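Local coordinates for activated BY transcription factor SSRB (PDB 2WNW), which is of unknown precise function but belongs to glycosyl hydrolase family 30, whose members join a TIM barrel to a beta sandwich, at residues D316-F321 and G371-Y376; H136-A141 and D287-F292; G160-E165 and T214-Q219; N195-V200 and V246-L251. One frame throughout, in Å; residues are numbered along the deposited sequence.

Contact 1 (D316-F321 and G371-Y376); sequences DMIGNF and GHFCRY
The helical hydrogen bond from F321 N to M317 O, 3.1 Å long, keeps M317 and F321 one turn apart on helix 305-322, where both can bear on the ring of F373. That ring is the hub of the contact: three side chains of the first helix touch it. With F373 CG lying beside its own backbone N (chi1 -79°), the ring projects from helix 365-374 straight at the facing helix. M317 and F321 approach it from the same side of its plane. M317 bends at its last torsion, which brings CE to 3.7 Å from F373 CD1, while SD stands 4.8 Å from the centroid of the F373 ring and 37° off its normal, an oblique Met-aromatic contact. Closer to the backbone, M317 CB is 3.9 Å from F373 CE1. These helices follow the seventh and eighth strands of the TIM barrel, and the contact packs them together where the barrel meets the beta sandwich. I318 behaves differently from its neighbours: its CG1 comes in at the ring edge, in plane, 3.7 Å from F373 CZ. F321 CD2 sits 3.9 Å from F373 CE2, the two ring planes 31° apart, in an oblique pairing. On the sandwich side, V396 touches both phenylalanines and F398 meets F321 edge-to-face. H372, one residue before the hub, turns the other way and hydrogen-bonds S8 and T439, fastening the same helix to the sandwich.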
loop_
_atom_site.group_PDB
_atom_site.type_symbol
_atom_site.label_atom_id
_atom_site.label_comp_id
_atom_site.label_asym_id
_atom_site.label_seq_id
_atom_site.Cartn_x
_atom_site.Cartn_y
_atom_site.Cartn_z
ATOM N N ASP A 316 4.965 1.471 11.436
ATOM C CA ASP A 316 4.746 2.809 10.909
ATOM C C ASP A 316 5.881 3.263 9.999
ATOM O O ASP A 316 5.641 3.863 8.950
ATOM C CB ASP A 316 4.549 3.818 12.045
ATOM C CG ASP A 316 3.885 5.094 11.564
ATOM O OD1 ASP A 316 4.587 6.110 11.363
ATOM O OD2 ASP A 316 2.657 5.064 11.360
ATOM N N MET A 317 7.119 2.973 10.389
ATOM C CA MET A 317 8.264 3.365 9.573
ATOM C C MET A 317 8.238 2.718 8.191
ATOM O O MET A 317 8.420 3.393 7.176
ATOM C CB MET A 317 9.568 3.004 10.287
ATOM C CG MET A 317 9.799 3.812 11.555
ATOM S SD MET A 317 11.256 3.268 12.464
ATOM C CE MET A 317 12.565 4.108 11.563
ATOM N N ILE A 318 8.012 1.410 8.149
ATOM C CA ILE A 318 7.969 0.702 6.874
ATOM C C ILE A 318 6.855 1.252 5.990
ATOM O O ILE A 318 7.076 1.557 4.820
ATOM C CB ILE A 318 7.780 -0.818 7.090
ATOM C CG1 ILE A 318 9.035 -1.394 7.762
ATOM C CG2 ILE A 318 7.514 -1.513 5.758
ATOM C CD1 ILE A 318 8.899 -2.839 8.213
ATOM N N GLY A 319 5.660 1.392 6.556
ATOM C CA GLY A 319 4.545 1.916 5.788
ATOM C C GLY A 319 4.781 3.325 5.264
ATOM O O GLY A 319 4.470 3.628 4.109
ATOM N N ASN A 320 5.326 4.192 6.111
ATOM C CA ASN A 320 5.595 5.568 5.715
ATOM C C ASN A 320 6.544 5.624 4.525
ATOM O O ASN A 320 6.250 6.260 3.518
ATOM C CB ASN A 320 6.203 6.357 6.885
ATOM C CG ASN A 320 5.185 6.689 7.959
ATOM O OD1 ASN A 320 5.534 7.194 9.027
ATOM N ND2 ASN A 320 3.924 6.414 7.681
ATOM N N PHE A 321 7.682 4.949 4.637
ATOM C CA PHE A 321 8.651 4.975 3.549
ATOM C C PHE A 321 8.151 4.314 2.268
ATOM O O PHE A 321 8.457 4.781 1.172
ATOM C CB PHE A 321 9.977 4.380 4.024
ATOM C CG PHE A 321 10.734 5.291 4.954
ATOM C CD1 PHE A 321 11.203 6.525 4.506
ATOM C CD2 PHE A 321 10.945 4.940 6.282
ATOM C CE1 PHE A 321 11.871 7.395 5.365
ATOM C CE2 PHE A 321 11.613 5.805 7.153
ATOM C CZ PHE A 321 12.076 7.035 6.693
ATOM N N GLY A 371 16.982 1.168 14.747
ATOM C CA GLY A 371 18.299 0.789 14.264
ATOM C C GLY A 371 18.333 0.007 12.963
ATOM O O GLY A 371 19.274 0.153 12.181
ATOM N N HIS A 372 17.328 -0.832 12.723
ATOM C CA HIS A 372 17.297 -1.604 11.487
ATOM C C HIS A 372 17.286 -0.675 10.281
ATOM O O HIS A 372 17.626 -1.089 9.169
ATOM C CB HIS A 372 16.085 -2.545 11.470
ATOM C CG HIS A 372 16.363 -3.881 12.086
ATOM N ND1 HIS A 372 17.000 -4.897 11.402
ATOM C CD2 HIS A 372 16.168 -4.342 13.344
ATOM C CE1 HIS A 372 17.186 -5.923 12.213
ATOM N NE2 HIS A 372 16.692 -5.612 13.398
ATOM N N PHE A 373 16.900 0.579 10.514
ATOM C CA PHE A 373 16.868 1.597 9.466
ATOM C C PHE A 373 18.065 2.560 9.523
ATOM O O PHE A 373 18.913 2.588 8.629
ATOM C CB PHE A 373 15.616 2.477 9.569
ATOM C CG PHE A 373 14.366 1.860 9.014
ATOM C CD1 PHE A 373 13.582 1.023 9.797
ATOM C CD2 PHE A 373 13.950 2.152 7.719
ATOM C CE1 PHE A 373 12.392 0.485 9.298
ATOM C CE2 PHE A 373 12.762 1.620 7.211
ATOM C CZ PHE A 373 11.984 0.787 8.004
ATOM N N CYS A 374 18.107 3.352 10.591
ATOM C CA CYS A 374 19.115 4.398 10.760
ATOM C C CYS A 374 20.589 4.019 10.736
ATOM O O CYS A 374 21.421 4.834 10.343
ATOM C CB CYS A 374 18.818 5.206 12.029
ATOM S SG CYS A 374 19.199 4.377 13.578
ATOM N N ARG A 375 20.921 2.802 11.144
ATOM C CA ARG A 375 22.319 2.385 11.150
ATOM C C ARG A 375 22.850 2.091 9.752
ATOM O O ARG A 375 24.066 2.091 9.531
ATOM C CB ARG A 375 22.495 1.131 12.021
ATOM C CG ARG A 375 22.098 1.323 13.479
ATOM C CD ARG A 375 22.038 -0.006 14.223
ATOM N NE ARG A 375 23.360 -0.514 14.580
ATOM C CZ ARG A 375 24.084 -0.066 15.602
ATOM N NH1 ARG A 375 23.622 0.906 16.381
ATOM N NH2 ARG A 375 25.271 -0.601 15.857
ATOM N N TYR A 376 21.950 1.876 8.800
ATOM C CA TYR A 376 22.367 1.512 7.448
ATOM C C TYR A 376 21.941 2.407 6.293
ATOM O O TYR A 376 22.578 2.390 5.240
ATOM C CB TYR A 376 21.903 0.079 7.174
ATOM C CG TYR A 376 22.140 -0.825 8.360
ATOM C CD1 TYR A 376 23.430 -1.217 8.717
ATOM C CD2 TYR A 376 21.084 -1.207 9.185
ATOM C CE1 TYR A 376 23.662 -1.958 9.872
ATOM C CE2 TYR A 376 21.304 -1.944 10.339
ATOM C CZ TYR A 376 22.594 -2.312 10.681
ATOM O OH TYR A 376 22.815 -2.994 11.854
#

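Contact 2 (H136-A141 and D287-F292); sequences HMKLMA and DKKLLF
This contact runs across the interior of the TIM barrel, joining its third strand, 138-143, to its seventh, 289-294, without any hydrogen bond between the two segments. The backbones stay well apart, M140 CA and L291 CA being 11.0 Å from each other, and only inward-pointing side chains bridge the gap. They do so in two layers. The first, at the start of the strands, holds K138 and K289. K138 is stretched out fully, CG anti to the backbone N (chi1 178°), and K289 is extended beyond CG as well. The two long chains reach across the barrel toward each other and bring K138 NZ to 3.9 Å from K289 NZ. Two carboxylates from other parts of the barrel gather them: D46 makes a salt bridge to both lysines through one oxygen, OD2, and E234 reaches K138 with OE1 and K289 with OE2. Two residues further along each strand lies the second, apolar layer. Here M140, extended over its whole length, reaches end-on toward L291, and its SD comes within 3.7 Å of L291 CD2. Y236, from the fifth strand, touches the side chains of all four residues and so ties the layers together. Both M140 and L291 are buried. The chemistry thus changes from ionic to apolar within a single step along the barrel axis. Because D46 and E234 balance the two lysines, the ammonium groups can lie this near each other, and each carboxylate probably stabilises the charged form of both.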
loop_
_atom_site.group_PDB
_atom_site.type_symbol
_atom_site.label_atom_id
_atom_site.label_comp_id
_atom_site.label_asym_id
_atom_site.label_seq_id
_atom_site.Cartn_x
_atom_site.Cartn_y
_atom_site.Cartn_z
ATOM N N HIS A 136 27.188 17.377 10.925
ATOM C CA HIS A 136 26.355 17.570 9.741
ATOM C C HIS A 136 24.875 17.233 9.929
ATOM O O HIS A 136 24.121 17.157 8.957
ATOM C CB HIS A 136 26.931 16.773 8.567
ATOM C CG HIS A 136 28.269 17.264 8.111
ATOM N ND1 HIS A 136 29.372 16.442 8.011
ATOM C CD2 HIS A 136 28.687 18.501 7.750
ATOM C CE1 HIS A 136 30.412 17.152 7.610
ATOM N NE2 HIS A 136 30.024 18.405 7.446
ATOM N N MET A 137 24.460 17.038 11.176
ATOM C CA MET A 137 23.061 16.733 11.463
ATOM C C MET A 137 22.169 17.841 10.917
ATOM O O MET A 137 22.523 19.018 10.982
ATOM C CB MET A 137 22.817 16.647 12.970
ATOM C CG MET A 137 23.438 15.473 13.678
ATOM S SD MET A 137 22.900 15.494 15.401
ATOM C CE MET A 137 21.154 15.091 15.194
ATOM N N LYS A 138 21.013 17.462 10.385
ATOM C CA LYS A 138 20.057 18.432 9.866
ATOM C C LYS A 138 19.053 18.643 11.001
ATOM O O LYS A 138 18.316 17.721 11.365
ATOM C CB LYS A 138 19.352 17.874 8.628
ATOM C CG LYS A 138 18.302 18.798 8.036
ATOM C CD LYS A 138 17.537 18.121 6.906
ATOM C CE LYS A 138 16.448 19.035 6.359
ATOM N NZ LYS A 138 15.615 18.378 5.314
ATOM N N LEU A 139 19.027 19.851 11.557
ATOM C CA LEU A 139 18.146 20.152 12.678
ATOM C C LEU A 139 16.875 20.913 12.309
ATOM O O LEU A 139 16.898 21.851 11.507
ATOM C CB LEU A 139 18.925 20.937 13.741
ATOM C CG LEU A 139 20.270 20.328 14.162
ATOM C CD1 LEU A 139 20.979 21.254 15.144
ATOM C CD2 LEU A 139 20.046 18.962 14.788
ATOM N N MET A 140 15.770 20.500 12.919
ATOM C CA MET A 140 14.468 21.114 12.692
ATOM C C MET A 140 13.933 21.680 14.006
ATOM O O MET A 140 14.038 21.040 15.050
ATOM C CB MET A 140 13.495 20.069 12.151
ATOM C CG MET A 140 12.084 20.580 11.898
ATOM S SD MET A 140 11.044 19.254 11.254
ATOM C CE MET A 140 9.469 20.077 11.065
ATOM N N ALA A 141 13.365 22.880 13.954
ATOM C CA ALA A 141 12.813 23.508 15.151
ATOM C C ALA A 141 11.330 23.773 14.933
ATOM O O ALA A 141 10.924 24.205 13.852
ATOM C CB ALA A 141 13.550 24.814 15.455
ATOM N N ASP A 287 7.316 17.102 -5.865
ATOM C CA ASP A 287 8.442 17.959 -5.509
ATOM C C ASP A 287 8.434 18.449 -4.064
ATOM O O ASP A 287 9.346 19.164 -3.649
ATOM C CB ASP A 287 8.524 19.159 -6.459
ATOM C CG ASP A 287 8.654 18.743 -7.917
ATOM O OD1 ASP A 287 9.420 17.799 -8.206
ATOM O OD2 ASP A 287 7.994 19.367 -8.775
ATOM N N LYS A 288 7.413 18.071 -3.299
ATOM C CA LYS A 288 7.334 18.477 -1.897
ATOM C C LYS A 288 7.771 17.322 -1.006
ATOM O O LYS A 288 7.778 16.171 -1.437
ATOM C CB LYS A 288 5.910 18.905 -1.539
ATOM C CG LYS A 288 5.450 20.152 -2.281
ATOM C CD LYS A 288 6.411 21.309 -2.051
ATOM C CE LYS A 288 5.982 22.554 -2.809
ATOM N NZ LYS A 288 7.002 23.633 -2.686
ATOM N N LYS A 289 8.144 17.629 0.232
ATOM C CA LYS A 289 8.589 16.594 1.156
ATOM C C LYS A 289 7.510 16.228 2.163
ATOM O O LYS A 289 6.795 17.095 2.661
ATOM C CB LYS A 289 9.855 17.051 1.883
ATOM C CG LYS A 289 11.043 17.249 0.950
ATOM C CD LYS A 289 12.322 17.559 1.706
ATOM C CE LYS A 289 13.507 17.668 0.756
ATOM N NZ LYS A 289 14.785 17.913 1.495
ATOM N N LEU A 290 7.395 14.932 2.444
ATOM C CA LEU A 290 6.416 14.418 3.397
ATOM C C LEU A 290 7.222 13.787 4.525
ATOM O O LEU A 290 7.565 12.609 4.488
ATOM C CB LEU A 290 5.519 13.383 2.718
ATOM C CG LEU A 290 4.797 13.913 1.472
ATOM C CD1 LEU A 290 4.016 12.784 0.809
ATOM C CD2 LEU A 290 3.863 15.056 1.857
ATOM N N LEU A 291 7.513 14.600 5.528
ATOM C CA LEU A 291 8.337 14.200 6.659
ATOM C C LEU A 291 7.614 13.679 7.898
ATOM O O LEU A 291 6.671 14.305 8.381
ATOM C CB LEU A 291 9.205 15.398 7.057
ATOM C CG LEU A 291 10.066 15.347 8.318
ATOM C CD1 LEU A 291 11.213 14.369 8.119
ATOM C CD2 LEU A 291 10.596 16.745 8.617
ATOM N N PHE A 292 8.061 12.535 8.411
ATOM C CA PHE A 292 7.485 12.005 9.644
ATOM C C PHE A 292 8.270 12.757 10.714
ATOM O O PHE A 292 9.473 12.537 10.878
ATOM C CB PHE A 292 7.731 10.503 9.797
ATOM C CG PHE A 292 7.305 9.972 11.135
ATOM C CD1 PHE A 292 5.957 9.802 11.432
ATOM C CD2 PHE A 292 8.247 9.717 12.127
ATOM C CE1 PHE A 292 5.551 9.389 12.708
ATOM C CE2 PHE A 292 7.849 9.303 13.404
ATOM C CZ PHE A 292 6.493 9.143 13.689
#

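Contact 3 (G160-E165 and T214-Q219); sequences GKLRRE and TAFAVQ
Around the ring of F216, L162 CD2 arrives obliquely, 4.2 Å from F216 CE1, while the ring of W170, from helix 167-183, meets F216 as well. The other flat groups are the guanidinium of R164 and the amide of Q219. Q219 OE1 lies at the guanidinium edge, near its plane, yet 4.1 Å from R164 NH2, and the two planes are turned 60° apart; the pair is a loose polar approach. R164 also makes a cation-pi contact with Y167. CB of F216 leaves the helix to one side, and CG anti to the backbone N (chi1 -172°) brings the ring round to the loop. L162 and F216 then cross at about a right angle. In the fold, the loop 160-165 lies between the third barrel strand and helix 167-183, and here it settles on helix 210-227, the helix that follows the fourth strand. Q219 N still makes the alpha-helical bond to A215 O, 2.7 Å, although the helix has a wider pi-type turn at 216-219. The loop has its own brace: R163 NH1 donates to E165 OE1 at 2.6 Å, a bent hydrogen bond (139°) within a salt bridge, arriving on the anti side of the carboxylate and tilted out of its plane. R163 NH2 binds F149 O, and K161 forms a salt bridge with E212. Buried L162 and F216 therefore supply the apolar part of the contact, whereas exposed R164 and Q219 add little directional bonding, and their modelled positions may owe something to the crystal neighbours both touch.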
loop_
_atom_site.group_PDB
_atom_site.type_symbol
_atom_site.label_atom_id
_atom_site.label_comp_id
_atom_site.label_asym_id
_atom_site.label_seq_id
_atom_site.Cartn_x
_atom_site.Cartn_y
_atom_site.Cartn_z
ATOM N N GLY A 160 -5.781 28.274 22.405
ATOM C CA GLY A 160 -5.751 29.704 22.160
ATOM C C GLY A 160 -5.126 29.923 20.795
ATOM O O GLY A 160 -4.725 28.961 20.136
ATOM N N LYS A 161 -5.044 31.176 20.357
ATOM C CA LYS A 161 -4.452 31.485 19.060
ATOM C C LYS A 161 -3.510 32.676 19.166
ATOM O O LYS A 161 -3.580 33.455 20.117
ATOM C CB LYS A 161 -5.543 31.802 18.035
ATOM C CG LYS A 161 -6.588 30.713 17.889
ATOM C CD LYS A 161 -7.571 31.018 16.771
ATOM C CE LYS A 161 -6.923 30.854 15.403
ATOM N NZ LYS A 161 -7.913 30.999 14.300
ATOM N N LEU A 162 -2.621 32.808 18.188
ATOM C CA LEU A 162 -1.688 33.924 18.164
ATOM C C LEU A 162 -2.511 35.152 17.793
ATOM O O LEU A 162 -3.278 35.118 16.832
ATOM C CB LEU A 162 -0.605 33.682 17.103
ATOM C CG LEU A 162 0.438 34.785 16.893
ATOM C CD1 LEU A 162 1.216 35.003 18.176
ATOM C CD2 LEU A 162 1.382 34.392 15.757
ATOM N N ARG A 163 -2.388 36.227 18.564
ATOM C CA ARG A 163 -3.142 37.432 18.246
ATOM C C ARG A 163 -2.636 37.941 16.905
ATOM O O ARG A 163 -1.430 37.977 16.664
ATOM C CB ARG A 163 -2.952 38.496 19.331
ATOM C CG ARG A 163 -3.688 38.180 20.623
ATOM C CD ARG A 163 -3.687 39.381 21.560
ATOM N NE ARG A 163 -2.382 39.613 22.167
ATOM C CZ ARG A 163 -1.763 40.790 22.195
ATOM N NH1 ARG A 163 -2.325 41.856 21.643
ATOM N NH2 ARG A 163 -0.588 40.907 22.796
ATOM N N ARG A 164 -3.557 38.326 16.030
ATOM C CA ARG A 164 -3.174 38.800 14.707
ATOM C C ARG A 164 -2.137 39.916 14.754
ATOM O O ARG A 164 -1.259 39.983 13.897
ATOM C CB ARG A 164 -4.404 39.277 13.930
ATOM C CG ARG A 164 -4.076 39.758 12.523
ATOM C CD ARG A 164 -3.486 38.634 11.672
ATOM N NE ARG A 164 -2.780 39.154 10.503
ATOM C CZ ARG A 164 -2.310 38.400 9.514
ATOM N NH1 ARG A 164 -2.472 37.085 9.544
ATOM N NH2 ARG A 164 -1.676 38.964 8.494
ATOM N N GLU A 165 -2.225 40.783 15.758
ATOM C CA GLU A 165 -1.272 41.880 15.865
ATOM C C GLU A 165 0.089 41.435 16.399
ATOM O O GLU A 165 0.996 42.256 16.556
ATOM C CB GLU A 165 -1.838 43.012 16.737
ATOM C CG GLU A 165 -2.125 42.657 18.190
ATOM C CD GLU A 165 -3.504 42.044 18.404
ATOM O OE1 GLU A 165 -3.957 42.017 19.570
ATOM O OE2 GLU A 165 -4.133 41.588 17.426
ATOM N N THR A 214 -0.279 29.045 6.909
ATOM C CA THR A 214 0.457 29.309 5.683
ATOM C C THR A 214 0.824 30.785 5.548
ATOM O O THR A 214 1.890 31.112 5.040
ATOM C CB THR A 214 -0.327 28.840 4.428
ATOM O OG1 THR A 214 -1.624 29.449 4.406
ATOM C CG2 THR A 214 -0.484 27.320 4.438
ATOM N N ALA A 215 -0.049 31.676 6.008
ATOM C CA ALA A 215 0.255 33.104 5.929
ATOM C C ALA A 215 1.464 33.407 6.812
ATOM O O ALA A 215 2.333 34.200 6.444
ATOM C CB ALA A 215 -0.948 33.935 6.379
ATOM N N PHE A 216 1.530 32.765 7.975
ATOM C CA PHE A 216 2.646 32.996 8.880
ATOM C C PHE A 216 3.946 32.532 8.240
ATOM O O PHE A 216 4.975 33.193 8.351
ATOM C CB PHE A 216 2.441 32.254 10.204
ATOM C CG PHE A 216 3.460 32.605 11.251
ATOM C CD1 PHE A 216 3.386 33.815 11.934
ATOM C CD2 PHE A 216 4.520 31.748 11.523
ATOM C CE1 PHE A 216 4.359 34.167 12.873
ATOM C CE2 PHE A 216 5.495 32.093 12.456
ATOM C CZ PHE A 216 5.414 33.304 13.131
ATOM N N ALA A 217 3.897 31.392 7.558
ATOM C CA ALA A 217 5.087 30.853 6.909
ATOM C C ALA A 217 5.552 31.702 5.727
ATOM O O ALA A 217 6.724 32.069 5.630
ATOM C CB ALA A 217 4.816 29.422 6.436
ATOM N N VAL A 218 4.621 32.024 4.838
ATOM C CA VAL A 218 4.939 32.774 3.629
ATOM C C VAL A 218 5.014 34.292 3.758
ATOM O O VAL A 218 5.894 34.921 3.170
ATOM C CB VAL A 218 3.935 32.411 2.509
ATOM C CG1 VAL A 218 4.228 33.217 1.252
ATOM C CG2 VAL A 218 4.014 30.917 2.222
ATOM N N GLN A 219 4.101 34.883 4.519
ATOM C CA GLN A 219 4.090 36.334 4.675
ATOM C C GLN A 219 5.006 36.866 5.770
ATOM O O GLN A 219 5.518 37.983 5.663
ATOM C CB GLN A 219 2.663 36.818 4.932
ATOM C CG GLN A 219 1.738 36.671 3.739
ATOM C CD GLN A 219 0.294 36.933 4.102
ATOM O OE1 GLN A 219 -0.005 37.829 4.891
ATOM N NE2 GLN A 219 -0.613 36.157 3.521
#

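Contact 4 (N195-V200 and V246-L251); sequences NEPVAV and VDWAEL
V198 and W248 make the closest approach: V198 CG1 is 3.5 Å from W248 CZ3, meeting the six-membered part of the indole obliquely as the two side chains pass alongside one another, pointing opposite ways. P197 adds a looser touch, its CG 4.3 Å from W248 CZ2. With CG anti to the backbone N (chi1 -163°), the indole extends from helix 245-252 toward the loop. A type I turn from E196 to A199, closed by A199 N to E196 O at 3.0 Å, places P197 and V198 side by side at its two middle positions. The turn follows the fourth strand of the barrel, and N195, E196 and P197 spell the Asn-Glu-Pro sequence found at this strand end in many glycosyl hydrolases with a TIM barrel. E196 OE2 hydrogen-bonds a glycerol, probably from the crystallisation liquor. W248 is positioned from further out: its NE1 donates to E213 OE1 on helix 210-227, and the W238 and W248 rings meet with their planes at about 45°. On the same helix as W248, D247 and E250 form salt bridges with R39 of the second subunit, and E250 also hydrogen-bonds H40 of that subunit.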
loop_
_atom_site.group_PDB
_atom_site.type_symbol
_atom_site.label_atom_id
_atom_site.label_comp_id
_atom_site.label_asym_id
_atom_site.label_seq_id
_atom_site.Cartn_x
_atom_site.Cartn_y
_atom_site.Cartn_z
ATOM N N ASN A 195 3.370 23.098 16.077
ATOM C CA ASN A 195 3.143 21.693 16.370
ATOM C C ASN A 195 1.631 21.507 16.534
ATOM O O ASN A 195 0.995 22.232 17.306
ATOM C CB ASN A 195 3.848 21.312 17.679
ATOM C CG ASN A 195 3.552 19.884 18.113
ATOM O OD1 ASN A 195 3.958 18.924 17.457
ATOM N ND2 ASN A 195 2.834 19.741 19.221
ATOM N N GLU A 196 1.058 20.567 15.784
ATOM C CA GLU A 196 -0.374 20.262 15.877
ATOM C C GLU A 196 -1.259 21.511 15.953
ATOM O O GLU A 196 -1.970 21.721 16.942
ATOM C CB GLU A 196 -0.621 19.387 17.110
ATOM C CG GLU A 196 0.190 18.099 17.134
ATOM C CD GLU A 196 -0.165 17.203 18.308
ATOM O OE1 GLU A 196 -1.368 16.989 18.554
ATOM O OE2 GLU A 196 0.756 16.700 18.978
ATOM N N PRO A 197 -1.259 22.332 14.890
ATOM C CA PRO A 197 -2.034 23.574 14.793
ATOM C C PRO A 197 -3.550 23.489 14.937
ATOM O O PRO A 197 -4.215 24.518 15.027
ATOM C CB PRO A 197 -1.620 24.131 13.435
ATOM C CG PRO A 197 -1.337 22.887 12.632
ATOM C CD PRO A 197 -0.567 22.048 13.619
ATOM N N VAL A 198 -4.104 22.283 14.954
ATOM C CA VAL A 198 -5.549 22.147 15.093
ATOM C C VAL A 198 -5.926 21.466 16.401
ATOM O O VAL A 198 -7.095 21.160 16.631
ATOM C CB VAL A 198 -6.159 21.328 13.923
ATOM C CG1 VAL A 198 -5.857 22.007 12.597
ATOM C CG2 VAL A 198 -5.612 19.906 13.937
ATOM N N ALA A 199 -4.943 21.245 17.270
ATOM C CA ALA A 199 -5.221 20.556 18.522
ATOM C C ALA A 199 -4.963 21.323 19.812
ATOM O O ALA A 199 -3.865 21.826 20.056
ATOM C CB ALA A 199 -4.454 19.237 18.561
ATOM N N VAL A 200 -5.993 21.392 20.646
ATOM C CA VAL A 200 -5.878 22.041 21.940
ATOM C C VAL A 200 -5.340 20.975 22.895
ATOM O O VAL A 200 -5.830 19.849 22.905
ATOM C CB VAL A 200 -7.250 22.508 22.467
ATOM C CG1 VAL A 200 -7.096 23.066 23.873
ATOM C CG2 VAL A 200 -7.849 23.557 21.532
ATOM N N VAL A 246 -4.258 14.890 3.607
ATOM C CA VAL A 246 -4.727 15.330 2.297
ATOM C C VAL A 246 -5.615 16.572 2.347
ATOM O O VAL A 246 -5.438 17.495 1.546
ATOM C CB VAL A 246 -5.465 14.189 1.563
ATOM C CG1 VAL A 246 -6.010 14.687 0.233
ATOM C CG2 VAL A 246 -4.505 13.023 1.329
ATOM N N ASP A 247 -6.561 16.605 3.283
ATOM C CA ASP A 247 -7.463 17.750 3.405
ATOM C C ASP A 247 -6.697 19.061 3.593
ATOM O O ASP A 247 -7.002 20.072 2.954
ATOM C CB ASP A 247 -8.430 17.568 4.583
ATOM C CG ASP A 247 -9.374 16.386 4.402
ATOM O OD1 ASP A 247 -9.876 16.183 3.278
ATOM O OD2 ASP A 247 -9.629 15.668 5.398
ATOM N N TRP A 248 -5.707 19.035 4.480
ATOM C CA TRP A 248 -4.900 20.213 4.778
ATOM C C TRP A 248 -4.024 20.620 3.602
ATOM O O TRP A 248 -3.965 21.796 3.234
ATOM C CB TRP A 248 -4.023 19.929 5.993
ATOM C CG TRP A 248 -3.445 21.141 6.644
ATOM C CD1 TRP A 248 -2.186 21.646 6.476
ATOM C CD2 TRP A 248 -4.070 21.945 7.646
ATOM N NE1 TRP A 248 -1.984 22.707 7.327
ATOM C CE2 TRP A 248 -3.126 22.912 8.056
ATOM C CE3 TRP A 248 -5.338 21.939 8.246
ATOM C CZ2 TRP A 248 -3.410 23.866 9.040
ATOM C CZ3 TRP A 248 -5.619 22.886 9.227
ATOM C CH2 TRP A 248 -4.658 23.834 9.613
ATOM N N ALA A 249 -3.342 19.642 3.015
ATOM C CA ALA A 249 -2.468 19.905 1.879
ATOM C C ALA A 249 -3.252 20.535 0.731
ATOM O O ALA A 249 -2.794 21.492 0.104
ATOM C CB ALA A 249 -1.806 18.598 1.417
ATOM N N GLU A 250 -4.438 19.998 0.468
ATOM C CA GLU A 250 -5.289 20.493 -0.613
ATOM C C GLU A 250 -5.591 21.981 -0.443
ATOM O O GLU A 250 -5.473 22.764 -1.384
ATOM C CB GLU A 250 -6.600 19.703 -0.636
ATOM C CG GLU A 250 -7.427 19.881 -1.896
ATOM C CD GLU A 250 -8.664 19.000 -1.888
ATOM O OE1 GLU A 250 -8.619 17.929 -1.250
ATOM O OE2 GLU A 250 -9.671 19.369 -2.524
ATOM N N LEU A 251 -5.990 22.360 0.766
ATOM C CA LEU A 251 -6.309 23.748 1.068
ATOM C C LEU A 251 -5.073 24.631 1.043
ATOM O O LEU A 251 -5.102 25.741 0.518
ATOM C CB LEU A 251 -6.975 23.841 2.445
ATOM C CG LEU A 251 -8.482 23.587 2.539
ATOM C CD1 LEU A 251 -8.914 22.556 1.523
ATOM C CD2 LEU A 251 -8.828 23.144 3.946
#

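Contact 2 spans the barrel interior; measured between centres, contact 1 is 15 Å from it, contact 4 is 18 Å and contact 3 is 22 Å. It touches contact 1 directly: strand 289-294 leads on to helix 305-322, and the F292 ring packs against D316, with D316 OD1 3.7 Å from F292 CE1. Contacts 3 and 4 are neighbours, their centres 14 Å apart and nearest atoms about 5 Å apart, and their segments alternate along the chain. Helix 210-227 carries one side of contact 3 and also borders contact 4. Both are nested within the chain loop that contact 2 closes. Contact 1, on the sandwich side, is 34 Å from contact 3 between centres. The glycerol lies at E196 of contact 4.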